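Side-chain contacts in sortase family protein (Streptococcus agalactiae, PDB 4D7W), which probably acts as a class C sortase, a cysteine transpeptidase that covalently joins pilin subunits during assembly of the bacterial pilus: residues M15-N18 / D19-K22; W41-S45 / Q46-D50; R150-K153 / P154-R158. All blocks are in the same frame, centred on the assembly; numbering follows the deposited sequence.

All three contacts are local and lie at the surface, each where the backbone changes course; interactions 2 and 3 each include one buried side chain (Met43, Val152), interaction 1 none. Interactions 1 and 2 sit at the starts of helices 17-31 and 45-52, while interaction 3 lies where the chain leaves strand 140-152. In each, a carboxylate receives a backbone N-H; interaction 1 adds a Met-aromatic contact, interaction 2 a reciprocal threonine cap, interaction 3 a two-nitrogen arginine grip and a water. Interactions 2 and 3 touch, Trp41 CZ2 lying 3.9 Å from Leu157 CD1. Interaction 1 touches neither, its nearest atoms about 10 Å from interaction 2 and about 29 Å from interaction 3.

Interaction 1: M15-N18 / D19-K22; sequences MDEN and DYKK
The ring of Tyr20 has the carbonyl oxygen of Asp16 over one face, standing 4.0 Å above the ring plane and displaced toward the rim. Met15 CE and Glu17 CA approach the same ring obliquely. The methyl CE of Met15 comes within 3.4 Å of Tyr20 CD1, while the sulfur SD lies 5.1 Å from the ring centroid and 69° off its normal, a Met-aromatic contact of oblique geometry. The Met15 chain runs straight through chi2 and then bends at chi3 (48°), which turns its methyl back onto the helix; there CE also meets Asp19 CB at 3.3 Å. One methyl thus touches two consecutive helical side chains.

These contacts gather at the N-terminus of helix 17-31, where Asp16 holds the N-cap position. Tyr20 N donates to Asp16 O over 3.3 Å, the first i to i+4 bond of the helix, and Asp19 N makes a weak bond to the same oxygen. The carbonyl above the ring is therefore also the first acceptor of the helix. In the reverse direction, Asp16 N donates to Asp19 OD2 over 2.6 Å, a bent bond with an N-H...O angle of 133° that uses the anti lone pair of the oxygen. With CG beside its own backbone N, the Asp19 carboxylate reaches back to the N-H of the N-cap residue. Its position near the helix N-terminus would probably favour the charged form, although Asp16 OD2, 4.8 Å from Asp19 OD2, is a nearby like charge. The phenol end of Tyr20 is fixed by a hydrogen bond between its OH and Val12 O. Beyond the helix, the Tyr20 side chain rests on Leu138 and Asn139, and Met15 on Ile57.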
ATOM      1  N   MET A  15      -4.330  -9.720 -20.185  1.00 41.10           N
ATOM      2  CA  MET A  15      -3.043 -10.334 -19.890  1.00 48.77           C
ATOM      3  C   MET A  15      -3.133 -11.854 -19.920  1.00 55.07           C
ATOM      4  O   MET A  15      -4.064 -12.431 -19.362  1.00 51.39           O
ATOM      5  CB  MET A  15      -2.536  -9.900 -18.514  1.00 46.95           C
ATOM      6  CG  MET A  15      -2.110  -8.466 -18.417  1.00 51.15           C
ATOM      7  SD  MET A  15      -1.514  -8.100 -16.760  1.00 53.98           S
ATOM      8  CE  MET A  15      -0.419  -9.483 -16.492  1.00 45.44           C
ATOM      9  N   ASP A  16      -2.151 -12.500 -20.538  1.00 69.43           N
ATOM     10  CA  ASP A  16      -2.047 -13.956 -20.486  1.00 84.67           C
ATOM     11  C   ASP A  16      -1.931 -14.439 -19.033  1.00 90.00           C
ATOM     12  O   ASP A  16      -1.533 -13.677 -18.154  1.00 90.32           O
ATOM     13  CB  ASP A  16      -0.848 -14.431 -21.303  1.00 92.19           C
ATOM     14  CG  ASP A  16      -0.914 -15.904 -21.620  1.00100.25           C
ATOM     15  OD1 ASP A  16      -2.036 -16.452 -21.632  1.00102.72           O
ATOM     16  OD2 ASP A  16       0.152 -16.513 -21.862  1.00103.14           O
ATOM     17  N   GLU A  17      -2.285 -15.696 -18.771  1.00 95.90           N
ATOM     18  CA  GLU A  17      -2.152 -16.240 -17.417  1.00 95.53           C
ATOM     19  C   GLU A  17      -0.682 -16.469 -17.067  1.00 84.18           C
ATOM     20  O   GLU A  17      -0.318 -16.575 -15.894  1.00 79.05           O
ATOM     21  CB  GLU A  17      -2.944 -17.538 -17.259  1.00106.31           C
ATOM     22  CG  GLU A  17      -4.415 -17.326 -16.923  1.00114.54           C
ATOM     23  CD  GLU A  17      -5.156 -18.626 -16.649  1.00122.86           C
ATOM     24  OE1 GLU A  17      -4.505 -19.694 -16.586  1.00126.23           O
ATOM     25  OE2 GLU A  17      -6.395 -18.579 -16.494  1.00124.72           O
ATOM     26  N   ASN A  18       0.157 -16.539 -18.097  1.00 76.11           N
ATOM     27  CA  ASN A  18       1.596 -16.574 -17.904  1.00 68.09           C
ATOM     28  C   ASN A  18       2.133 -15.177 -17.632  1.00 61.82           C
ATOM     29  O   ASN A  18       3.220 -15.018 -17.082  1.00 60.87           O
ATOM     30  CB  ASN A  18       2.293 -17.184 -19.119  1.00 70.78           C
ATOM     31  CG  ASN A  18       2.355 -18.704 -19.057  1.00 74.52           C
ATOM     32  OD1 ASN A  18       1.562 -19.345 -18.359  1.00 74.36           O
ATOM     33  ND2 ASN A  18       3.311 -19.289 -19.781  1.00 75.50           N
ATOM     34  N   ASP A  19       1.363 -14.168 -18.027  1.00 60.67           N
ATOM     35  CA  ASP A  19       1.700 -12.776 -17.731  1.00 57.72           C
ATOM     36  C   ASP A  19       1.553 -12.485 -16.238  1.00 48.11           C
ATOM     37  O   ASP A  19       2.441 -11.862 -15.643  1.00 45.17           O
ATOM     38  CB  ASP A  19       0.822 -11.809 -18.541  1.00 65.72           C
ATOM     39  CG  ASP A  19       1.233 -11.716 -20.009  1.00 74.77           C
ATOM     40  OD1 ASP A  19       2.446 -11.560 -20.287  1.00 80.28           O
ATOM     41  OD2 ASP A  19       0.338 -11.791 -20.883  1.00 73.60           O
ATOM     42  N   TYR A  20       0.438 -12.921 -15.637  1.00 44.87           N
ATOM     43  CA  TYR A  20       0.253 -12.766 -14.185  1.00 46.91           C
ATOM     44  C   TYR A  20       1.404 -13.427 -13.456  1.00 44.20           C
ATOM     45  O   TYR A  20       1.995 -12.837 -12.564  1.00 40.87           O
ATOM     46  CB  TYR A  20      -1.056 -13.389 -13.677  1.00 46.50           C
ATOM     47  CG  TYR A  20      -2.324 -12.834 -14.277  1.00 51.72           C
ATOM     48  CD1 TYR A  20      -2.455 -11.482 -14.565  1.00 53.70           C
ATOM     49  CD2 TYR A  20      -3.397 -13.678 -14.561  1.00 59.24           C
ATOM     50  CE1 TYR A  20      -3.630 -10.978 -15.126  1.00 58.83           C
ATOM     51  CE2 TYR A  20      -4.571 -13.193 -15.118  1.00 62.36           C
ATOM     52  CZ  TYR A  20      -4.691 -11.842 -15.400  1.00 60.84           C
ATOM     53  OH  TYR A  20      -5.867 -11.365 -15.966  1.00 54.39           O
ATOM     54  N   LYS A  21       1.708 -14.665 -13.848  1.00 41.43           N
ATOM     55  CA  LYS A  21       2.724 -15.460 -13.162  1.00 43.38           C
ATOM     56  C   LYS A  21       4.087 -14.785 -13.126  1.00 37.62           C
ATOM     57  O   LYS A  21       4.756 -14.788 -12.096  1.00 36.31           O
ATOM     58  CB  LYS A  21       2.866 -16.843 -13.813  1.00 48.29           C
ATOM     59  CG  LYS A  21       1.868 -17.878 -13.321  1.00 57.19           C
ATOM     60  CD  LYS A  21       2.134 -19.251 -13.951  1.00 64.09           C
ATOM     61  CE  LYS A  21       0.940 -20.185 -13.763  1.00 69.95           C
ATOM     62  NZ  LYS A  21       1.183 -21.552 -14.317  1.00 74.51           N
ATOM     63  N   LYS A  22       4.513 -14.238 -14.260  1.00 39.83           N
ATOM     64  CA  LYS A  22       5.794 -13.546 -14.326  1.00 37.67           C
ATOM     65  C   LYS A  22       5.812 -12.376 -13.340  1.00 34.07           C
ATOM     66  O   LYS A  22       6.715 -12.249 -12.515  1.00 33.08           O
ATOM     67  CB  LYS A  22       6.068 -13.058 -15.746  1.00 41.52           C
ATOM     68  CG  LYS A  22       7.363 -12.273 -15.904  1.00 50.37           C
ATOM     69  CD  LYS A  22       7.769 -12.179 -17.376  1.00 62.29           C
ATOM     70  CE  LYS A  22       8.703 -11.003 -17.655  1.00 69.80           C
ATOM     71  NZ  LYS A  22       7.965  -9.708 -17.819  1.00 74.28           N
TER

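Interaction 2: W41-S45 / Q46-D50; sequences WHMTS and QERLD
Met43 overlaps the side chain of Glu47, crossing it at a slant at the first turn of helix 45-52, and reaches the backbone of Arg48. Its CG is 3.7 Å from Glu47 CB, and SD comes to 3.9 Å from Arg48 CA. Having left the main chain with CG anti to the backbone N (chi1 -178°), the chain turns at chi3, so that CE lies near Glu47 CB and Glu47 O. On its other sides this buried side chain meets Tyr30 of helix 17-31 and the loop residue Glu94.

Glu47 is tied to Thr44 in both directions. Its carboxylate oxygen OE1 accepts from Thr44 N at 2.9 Å in a nearly straight bond (170°), met on the anti side and tilted out of the carboxylate plane. The other oxygen, OE2, pairs with Lys40 in a salt bridge, and this, with the backbone N-H at OE1, would favour the charged form. In return, Thr44 OG1 accepts from Glu47 N over 3.1 Å; chi1 of 73° holds the hydroxyl between the backbone N and the carbonyl carbon, where it can face that N-H. The methyl CG2 lies against Glu47 OE1 at 3.6 Å.

Arg48 extends past this pair, with Thr44 O and Met43 CG over one face of its guanidinium, and its NH2 forms a salt bridge with Glu94. The regular helical bonding begins with Arg48 N to Thr44 O (2.8 Å). The exchange between the N-cap threonine and the glutamate three residues on is a capping box, the reciprocal motif that closes the N-terminus of an alpha-helix.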
ATOM      1  N   TRP A  41      14.997   2.170   3.866  1.00 49.90           N
ATOM      2  CA  TRP A  41      15.027   3.628   3.969  1.00 57.73           C
ATOM      3  C   TRP A  41      16.103   4.254   3.065  1.00 65.20           C
ATOM      4  O   TRP A  41      15.915   5.347   2.537  1.00 67.59           O
ATOM      5  CB  TRP A  41      15.269   4.066   5.426  1.00 61.41           C
ATOM      6  CG  TRP A  41      14.367   3.410   6.447  1.00 57.93           C
ATOM      7  CD1 TRP A  41      14.735   2.520   7.419  1.00 53.53           C
ATOM      8  CD2 TRP A  41      12.952   3.592   6.590  1.00 56.34           C
ATOM      9  NE1 TRP A  41      13.638   2.135   8.154  1.00 49.10           N
ATOM     10  CE2 TRP A  41      12.532   2.779   7.667  1.00 52.72           C
ATOM     11  CE3 TRP A  41      12.000   4.353   5.908  1.00 58.00           C
ATOM     12  CZ2 TRP A  41      11.201   2.707   8.072  1.00 53.69           C
ATOM     13  CZ3 TRP A  41      10.683   4.286   6.316  1.00 59.87           C
ATOM     14  CH2 TRP A  41      10.293   3.466   7.388  1.00 57.60           C
ATOM     15  N   HIS A  42      17.225   3.559   2.890  1.00 68.69           N
ATOM     16  CA  HIS A  42      18.357   4.110   2.142  1.00 73.38           C
ATOM     17  C   HIS A  42      18.430   3.580   0.713  1.00 66.10           C
ATOM     18  O   HIS A  42      19.507   3.217   0.237  1.00 66.44           O
ATOM     19  CB  HIS A  42      19.675   3.802   2.858  1.00 82.05           C
ATOM     20  CG  HIS A  42      19.764   4.372   4.238  1.00 92.03           C
ATOM     21  ND1 HIS A  42      20.777   4.044   5.113  1.00 97.10           N
ATOM     22  CD2 HIS A  42      18.970   5.251   4.895  1.00 95.69           C
ATOM     23  CE1 HIS A  42      20.602   4.694   6.250  1.00 98.82           C
ATOM     24  NE2 HIS A  42      19.512   5.433   6.144  1.00 97.67           N
ATOM     25  N   MET A  43      17.291   3.560   0.032  1.00 57.37           N
ATOM     26  CA  MET A  43      17.175   2.955  -1.293  1.00 50.96           C
ATOM     27  C   MET A  43      18.096   3.588  -2.342  1.00 45.28           C
ATOM     28  O   MET A  43      18.085   4.802  -2.539  1.00 47.19           O
ATOM     29  CB  MET A  43      15.720   3.035  -1.745  1.00 50.94           C
ATOM     30  CG  MET A  43      15.423   2.413  -3.079  1.00 53.17           C
ATOM     31  SD  MET A  43      13.660   2.086  -3.263  1.00 52.34           S
ATOM     32  CE  MET A  43      13.607   0.351  -2.884  1.00 46.18           C
ATOM     33  N   THR A  44      18.881   2.752  -3.022  1.00 39.89           N
ATOM     34  CA  THR A  44      19.803   3.212  -4.065  1.00 39.85           C
ATOM     35  C   THR A  44      19.086   3.397  -5.403  1.00 36.88           C
ATOM     36  O   THR A  44      17.952   2.949  -5.557  1.00 34.28           O
ATOM     37  CB  THR A  44      20.972   2.222  -4.265  1.00 37.82           C
ATOM     38  OG1 THR A  44      20.494   1.048  -4.931  1.00 40.29           O
ATOM     39  CG2 THR A  44      21.581   1.829  -2.938  1.00 36.64           C
ATOM     40  N   SER A  45      19.737   4.055  -6.364  1.00 37.42           N
ATOM     41  CA  SER A  45      19.138   4.265  -7.698  1.00 39.01           C
ATOM     42  C   SER A  45      18.794   2.932  -8.341  1.00 36.46           C
ATOM     43  O   SER A  45      17.725   2.752  -8.928  1.00 34.63           O
ATOM     44  CB  SER A  45      20.081   5.048  -8.623  1.00 38.74           C
ATOM     45  OG  SER A  45      20.497   6.258  -8.023  1.00 47.51           O
ATOM     46  N   GLN A  46      19.722   1.995  -8.209  1.00 34.72           N
ATOM     47  CA  GLN A  46      19.559   0.632  -8.705  1.00 37.16           C
ATOM     48  C   GLN A  46      18.317  -0.045  -8.120  1.00 35.49           C
ATOM     49  O   GLN A  46      17.528  -0.677  -8.829  1.00 31.75           O
ATOM     50  CB  GLN A  46      20.811  -0.183  -8.352  1.00 47.48           C
ATOM     51  CG  GLN A  46      20.979  -1.422  -9.153  1.00 58.91           C
ATOM     52  CD  GLN A  46      20.999  -1.093 -10.614  1.00 72.44           C
ATOM     53  OE1 GLN A  46      21.968  -0.527 -11.123  1.00 80.15           O
ATOM     54  NE2 GLN A  46      19.909  -1.408 -11.300  1.00 76.57           N
ATOM     55  N   GLU A  47      18.163   0.078  -6.806  1.00 34.12           N
ATOM     56  CA  GLU A  47      17.025  -0.501  -6.112  1.00 30.19           C
ATOM     57  C   GLU A  47      15.734   0.192  -6.522  1.00 32.51           C
ATOM     58  O   GLU A  47      14.695  -0.445  -6.658  1.00 30.40           O
ATOM     59  CB  GLU A  47      17.237  -0.410  -4.601  1.00 29.08           C
ATOM     60  CG  GLU A  47      18.237  -1.430  -4.092  1.00 36.28           C
ATOM     61  CD  GLU A  47      18.736  -1.142  -2.689  1.00 42.41           C
ATOM     62  OE1 GLU A  47      18.532  -0.018  -2.183  1.00 42.09           O
ATOM     63  OE2 GLU A  47      19.349  -2.048  -2.088  1.00 46.31           O
ATOM     64  N   ARG A  48      15.801   1.503  -6.721  1.00 32.22           N
ATOM     65  CA  ARG A  48      14.616   2.254  -7.091  1.00 31.62           C
ATOM     66  C   ARG A  48      14.130   1.842  -8.487  1.00 31.85           C
ATOM     67  O   ARG A  48      12.926   1.714  -8.710  1.00 31.61           O
ATOM     68  CB  ARG A  48      14.883   3.756  -7.034  1.00 30.99           C
ATOM     69  CG  ARG A  48      13.699   4.606  -7.493  1.00 39.07           C
ATOM     70  CD  ARG A  48      13.898   6.087  -7.126  1.00 39.62           C
ATOM     71  NE  ARG A  48      14.075   6.227  -5.685  1.00 46.12           N
ATOM     72  CZ  ARG A  48      15.238   6.485  -5.095  1.00 52.39           C
ATOM     73  NH1 ARG A  48      16.332   6.663  -5.834  1.00 50.69           N
ATOM     74  NH2 ARG A  48      15.304   6.586  -3.769  1.00 52.26           N
ATOM     75  N   LEU A  49      15.066   1.629  -9.412  1.00 36.71           N
ATOM     76  CA  LEU A  49      14.738   1.100 -10.742  1.00 35.30           C
ATOM     77  C   LEU A  49      14.083  -0.278 -10.672  1.00 33.17           C
ATOM     78  O   LEU A  49      13.132  -0.554 -11.396  1.00 31.65           O
ATOM     79  CB  LEU A  49      15.997   1.014 -11.620  1.00 38.62           C
ATOM     80  CG  LEU A  49      16.493   2.251 -12.381  1.00 46.19           C
ATOM     81  CD1 LEU A  49      16.420   3.511 -11.516  1.00 51.04           C
ATOM     82  CD2 LEU A  49      17.918   2.040 -12.883  1.00 46.42           C
ATOM     83  N   ASP A  50      14.615  -1.160  -9.830  1.00 34.02           N
ATOM     84  CA  ASP A  50      14.002  -2.470  -9.650  1.00 32.93           C
ATOM     85  C   ASP A  50      12.571  -2.310  -9.136  1.00 32.06           C
ATOM     86  O   ASP A  50      11.624  -2.919  -9.645  1.00 30.30           O
ATOM     87  CB  ASP A  50      14.810  -3.326  -8.672  1.00 36.18           C
ATOM     88  CG  ASP A  50      14.263  -4.757  -8.555  1.00 46.12           C
ATOM     89  OD1 ASP A  50      13.561  -5.222  -9.492  1.00 43.97           O
ATOM     90  OD2 ASP A  50      14.543  -5.423  -7.530  1.00 46.48           O
TER

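Interaction 3: R150-K153 / P154-R158; sequences RTVK and PDDLR. With EDO (1,2-ethanediol), chain B.
Backbone bonding defines the bend: Asp156 N donates to Lys153 O over 2.9 Å (N-H...O angle 163°), closing a type I beta turn with Pro154 and Asp155 at its corners.

Van der Waals contact is slight. The side chains of Val152 and Asp156 meet at about a right angle, Val152 CB lying 3.9 Å from Asp156 CB and similarly far from the carboxylate oxygen OD2. Val152 is buried, beside Leu185 of strand 182-191.

Ionic bonding centres on the Asp156 carboxylate, gripped side-on by Arg158. With CG anti to the backbone N (chi1 -173°), the carboxylate is placed where Arg158 and a water reach it. Arg158 NH2 reaches Asp156 OD2 at 2.8 Å, the oxygen at the guanidinium edge, in plane. Arg158 NE reaches Asp156 OD1 at 2.9 Å, tilted from the guanidinium plane; both oxygens are met on their syn sides, by donors out of the carboxylate plane. Asp156 OD1 also accepts from Arg158 N at 3.1 Å, an Asx turn, its two donors coming from opposite faces of that plane.

A 1,2-ethanediol, probably from the crystallisation liquor, donates through O1 to Arg158 O (2.7 Å). One water accepts from Lys153 N and donates to Asp156 OD2 at 2.7 Å. With two acceptor bonds at each oxygen, the carboxylate is fixed in its rotation and very likely ionised, joining the strand exit, through the water, to the loop.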
ATOM      1  N   ARG A 150      -2.200   3.530  16.052  1.00 43.30           N
ATOM      2  CA  ARG A 150      -1.309   4.393  16.837  1.00 44.93           C
ATOM      3  C   ARG A 150      -1.187   5.779  16.233  1.00 44.65           C
ATOM      4  O   ARG A 150      -1.168   5.937  15.005  1.00 45.45           O
ATOM      5  CB  ARG A 150       0.103   3.800  16.948  1.00 47.40           C
ATOM      6  CG  ARG A 150       0.208   2.436  17.584  1.00 55.43           C
ATOM      7  CD  ARG A 150       0.810   2.534  18.971  1.00 61.81           C
ATOM      8  NE  ARG A 150       1.010   1.217  19.577  1.00 68.04           N
ATOM      9  CZ  ARG A 150       0.029   0.453  20.058  1.00 72.11           C
ATOM     10  NH1 ARG A 150      -1.233   0.868  19.993  1.00 72.20           N
ATOM     11  NH2 ARG A 150       0.306  -0.730  20.593  1.00 75.23           N
ATOM     12  N   THR A 151      -1.081   6.772  17.110  1.00 40.82           N
ATOM     13  CA  THR A 151      -0.754   8.137  16.728  1.00 39.65           C
ATOM     14  C   THR A 151       0.645   8.487  17.230  1.00 41.73           C
ATOM     15  O   THR A 151       0.937   8.345  18.415  1.00 43.25           O
ATOM     16  CB  THR A 151      -1.782   9.113  17.285  1.00 46.38           C
ATOM     17  OG1 THR A 151      -3.063   8.745  16.775  1.00 49.76           O
ATOM     18  CG2 THR A 151      -1.459  10.549  16.863  1.00 44.04           C
ATOM     19  N   VAL A 152       1.507   8.936  16.322  1.00 40.40           N
ATOM     20  CA  VAL A 152       2.924   9.092  16.621  1.00 40.30           C
ATOM     21  C   VAL A 152       3.485  10.363  16.015  1.00 42.62           C
ATOM     22  O   VAL A 152       2.906  10.924  15.088  1.00 45.31           O
ATOM     23  CB  VAL A 152       3.748   7.882  16.099  1.00 42.30           C
ATOM     24  CG1 VAL A 152       3.161   6.579  16.628  1.00 46.94           C
ATOM     25  CG2 VAL A 152       3.806   7.868  14.562  1.00 38.52           C
ATOM     26  N   LYS A 153       4.607  10.824  16.557  1.00 43.85           N
ATOM     27  CA  LYS A 153       5.333  11.947  15.975  1.00 46.41           C
ATOM     28  C   LYS A 153       5.888  11.563  14.609  1.00 44.51           C
ATOM     29  O   LYS A 153       6.195  10.398  14.364  1.00 44.44           O
ATOM     30  CB  LYS A 153       6.477  12.399  16.888  1.00 53.36           C
ATOM     31  CG  LYS A 153       6.028  12.911  18.238  1.00 57.04           C
ATOM     32  CD  LYS A 153       7.097  13.797  18.848  1.00 64.94           C
ATOM     33  CE  LYS A 153       6.754  14.177  20.283  1.00 70.65           C
ATOM     34  NZ  LYS A 153       6.859  12.998  21.194  1.00 74.30           N
ATOM     35  N   PRO A 154       6.019  12.548  13.715  1.00 51.03           N
ATOM     36  CA  PRO A 154       6.482  12.312  12.343  1.00 50.09           C
ATOM     37  C   PRO A 154       7.784  11.527  12.254  1.00 51.88           C
ATOM     38  O   PRO A 154       7.957  10.772  11.296  1.00 55.46           O
ATOM     39  CB  PRO A 154       6.665  13.726  11.797  1.00 48.29           C
ATOM     40  CG  PRO A 154       5.652  14.527  12.544  1.00 53.11           C
ATOM     41  CD  PRO A 154       5.648  13.954  13.939  1.00 53.75           C
ATOM     42  N   ASP A 155       8.676  11.674  13.229  1.00 53.85           N
ATOM     43  CA  ASP A 155       9.970  10.992  13.140  1.00 57.83           C
ATOM     44  C   ASP A 155       9.996   9.618  13.844  1.00 53.27           C
ATOM     45  O   ASP A 155      11.034   8.952  13.883  1.00 55.14           O
ATOM     46  CB  ASP A 155      11.092  11.893  13.693  1.00 66.31           C
ATOM     47  CG  ASP A 155      10.850  12.340  15.132  1.00 77.55           C
ATOM     48  OD1 ASP A 155       9.892  11.848  15.772  1.00 83.78           O
ATOM     49  OD2 ASP A 155      11.631  13.183  15.632  1.00 79.63           O
ATOM     50  N   ASP A 156       8.855   9.189  14.378  1.00 47.49           N
ATOM     51  CA  ASP A 156       8.777   7.911  15.095  1.00 47.18           C
ATOM     52  C   ASP A 156       8.495   6.768  14.119  1.00 46.21           C
ATOM     53  O   ASP A 156       7.378   6.640  13.621  1.00 45.86           O
ATOM     54  CB  ASP A 156       7.688   7.978  16.167  1.00 47.25           C
ATOM     55  CG  ASP A 156       7.664   6.758  17.070  1.00 46.77           C
ATOM     56  OD1 ASP A 156       8.393   5.786  16.798  1.00 47.39           O
ATOM     57  OD2 ASP A 156       6.899   6.779  18.065  1.00 46.25           O
ATOM     58  N   LEU A 157       9.495   5.928  13.853  1.00 44.14           N
ATOM     59  CA  LEU A 157       9.330   4.868  12.862  1.00 42.02           C
ATOM     60  C   LEU A 157       9.269   3.487  13.490  1.00 38.67           C
ATOM     61  O   LEU A 157       9.403   2.481  12.795  1.00 37.27           O
ATOM     62  CB  LEU A 157      10.465   4.906  11.841  1.00 46.15           C
ATOM     63  CG  LEU A 157      10.607   6.187  11.027  1.00 46.51           C
ATOM     64  CD1 LEU A 157      11.709   6.011   9.992  1.00 47.55           C
ATOM     65  CD2 LEU A 157       9.286   6.554  10.371  1.00 45.00           C
ATOM     66  N   ARG A 158       9.051   3.452  14.799  1.00 39.68           N
ATOM     67  CA  ARG A 158       9.090   2.213  15.565  1.00 40.68           C
ATOM     68  C   ARG A 158       8.018   1.221  15.153  1.00 38.22           C
ATOM     69  O   ARG A 158       8.230   0.006  15.232  1.00 38.63           O
ATOM     70  CB  ARG A 158       8.954   2.515  17.055  1.00 45.61           C
ATOM     71  CG  ARG A 158      10.145   3.243  17.656  1.00 48.20           C
ATOM     72  CD  ARG A 158       9.931   3.489  19.140  1.00 48.98           C
ATOM     73  NE  ARG A 158       8.873   4.465  19.363  1.00 51.83           N
ATOM     74  CZ  ARG A 158       8.497   4.900  20.559  1.00 54.58           C
ATOM     75  NH1 ARG A 158       9.090   4.441  21.653  1.00 55.94           N
ATOM     76  NH2 ARG A 158       7.527   5.798  20.664  1.00 53.59           N
TER
HETATM   77  C1  EDO B1232       6.769  -3.198  14.082  1.00 40.61           C
HETATM   78  O1  EDO B1232       7.214  -1.903  13.672  1.00 42.63           O
HETATM   79  C2  EDO B1232       5.519  -3.564  13.294  1.00 40.57           C
HETATM   80  O2  EDO B1232       4.450  -2.726  13.721  1.00 41.35           O
HETATM   81  O   HOH W   1       5.729   9.145  18.681  1.00 41.64           O